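CMP/dCMP-type deaminase domain-containing protein (Aspergillus oryzae RIB40, PDB 7DRY) probably deaminates a pyrimidine intermediate of riboflavin biosynthesis, with a zinc ion bound in a cytidine deaminase fold. Local coordinates at residues A[13-16]-A[17-20]. Numbering follows the deposited sequence. Where two conformers were deposited one is given.
Sequences LSLA and EKSP. With SO4 (sulfate ion), chain D.
The Glu17 carboxylate lies flat over the last turn of helix 5-16, with the carbonyl oxygen of Leu13 under one face, 3.6 Å from Glu17 CD, and Ser14 CA beneath that same face. Leu13 CG comes in obliquely from that side, near OE2. Toward the OE1 end sits a water, tilted out of the carboxylate plane; it donates to Glu17 OE1 at 3.1 Å and also bonds Ser14 OG at 2.6 Å. Glu17 reaches back this way because CG stands beside its own backbone N (chi1 -65°) and the chain then runs extended.

Underneath, the backbone unwinds into the loop before strand 29-36 of the cytidine deaminase fold. Glu17 N still gives the helical bond to Leu13 O (3.1 Å), with a weak second one to Ser14 O. The next two amides reach only three residues back, Lys18 N to Leu15 O (2.9 Å) and Ser19 N to Ala16 O (3.0 Å), the latter closing a type I turn. Lys18 CE passes Leu15 CD2, and the extended chain carries NZ to a sulfate, probably from the crystallisation liquor, at 2.6 Å from O3. Ser19 OG bonds Thr53 O, tying the turn to the loop after strand 46-52, while Leu13 and Ala16 pack on Val170 of helix 164-171. This is structural packing, the Ser19 side chain lying about 12 Å from the zinc ion.

Setting the carboxylate over Leu13 O is probably somewhat unfavourable and may raise its proton affinity slightly; the water donating to OE1 may offset part of that cost. The Lys18 charge probably contributes to holding the sulfate.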
loop_
_atom_site.group_PDB
_atom_site.type_symbol
_atom_site.label_atom_id
_atom_site.label_comp_id
_atom_site.label_asym_id
_atom_site.label_seq_id
_atom_site.Cartn_x
_atom_site.Cartn_y
_atom_site.Cartn_z
ATOM N N LEU A 13 -5.928 7.918 2.817
ATOM C CA LEU A 13 -5.565 8.682 4.006
ATOM C C LEU A 13 -6.644 8.575 5.080
ATOM O O LEU A 13 -6.331 8.476 6.273
ATOM C CB LEU A 13 -5.272 10.136 3.636
ATOM C CG LEU A 13 -4.541 10.977 4.677
ATOM C CD1 LEU A 13 -3.200 10.338 5.050
ATOM C CD2 LEU A 13 -4.342 12.377 4.129
ATOM N N SER A 14 -7.915 8.562 4.679
ATOM C CA SER A 14 -8.985 8.370 5.651
ATOM C C SER A 14 -8.858 7.016 6.341
ATOM O O SER A 14 -9.104 6.900 7.549
ATOM C CB SER A 14 -10.325 8.482 4.937
ATOM O OG SER A 14 -10.561 9.833 4.604
ATOM N N LEU A 15 -8.491 5.977 5.581
ATOM C CA LEU A 15 -8.234 4.668 6.179
ATOM C C LEU A 15 -7.068 4.731 7.154
ATOM O O LEU A 15 -7.130 4.157 8.245
ATOM C CB LEU A 15 -7.930 3.642 5.084
ATOM C CG LEU A 15 -9.163 3.177 4.315
ATOM C CD1 LEU A 15 -8.734 2.423 3.077
ATOM C CD2 LEU A 15 -10.047 2.297 5.197
ATOM N N ALA A 16 -5.990 5.421 6.768
ATOM C CA ALA A 16 -4.823 5.547 7.633
ATOM C C ALA A 16 -5.187 6.149 8.979
ATOM O O ALA A 16 -4.565 5.819 9.996
ATOM C CB ALA A 16 -3.774 6.418 6.943
ATOM N N GLU A 17 -6.173 7.044 9.000
ATOM C CA GLU A 17 -6.568 7.705 10.238
ATOM C C GLU A 17 -7.266 6.764 11.206
ATOM O O GLU A 17 -7.404 7.107 12.388
ATOM C CB GLU A 17 -7.429 8.925 9.898
ATOM C CG GLU A 17 -6.625 9.960 9.136
ATOM C CD GLU A 17 -7.462 11.036 8.508
ATOM O OE1 GLU A 17 -8.694 10.985 8.643
ATOM O OE2 GLU A 17 -6.868 11.934 7.875
ATOM N N LYS A 18 -7.681 5.586 10.742
ATOM C CA LYS A 18 -8.217 4.572 11.633
ATOM C C LYS A 18 -7.120 3.877 12.427
ATOM O O LYS A 18 -7.423 3.236 13.437
ATOM C CB LYS A 18 -9.018 3.541 10.825
ATOM C CG LYS A 18 -10.212 4.141 10.056
ATOM C CD LYS A 18 -11.065 3.037 9.440
ATOM C CE LYS A 18 -12.127 3.607 8.492
ATOM N NZ LYS A 18 -13.075 2.554 8.000
ATOM N N SER A 19 -5.869 4.002 12.003
ATOM C CA SER A 19 -4.778 3.317 12.679
ATOM C C SER A 19 -4.474 4.000 14.010
ATOM O O SER A 19 -4.482 5.232 14.093
ATOM C CB SER A 19 -3.529 3.360 11.804
ATOM O OG SER A 19 -2.433 2.718 12.440
ATOM N N PRO A 20 -4.199 3.232 15.062
ATOM C CA PRO A 20 -3.858 3.830 16.354
ATOM C C PRO A 20 -2.507 4.520 16.279
ATOM O O PRO A 20 -1.527 3.930 15.797
ATOM C CB PRO A 20 -3.792 2.615 17.294
ATOM C CG PRO A 20 -3.487 1.460 16.392
ATOM C CD PRO A 20 -4.205 1.761 15.105
HETATM S S SO4 D . -14.861 1.147 10.941
HETATM O O1 SO4 D . -15.315 -0.151 10.447
HETATM O O2 SO4 D . -15.732 1.583 12.029
HETATM O O3 SO4 D . -14.908 2.128 9.861
HETATM O O4 SO4 D . -13.491 1.031 11.432
HETATM O O HOH W 1 -10.892 11.660 6.493
#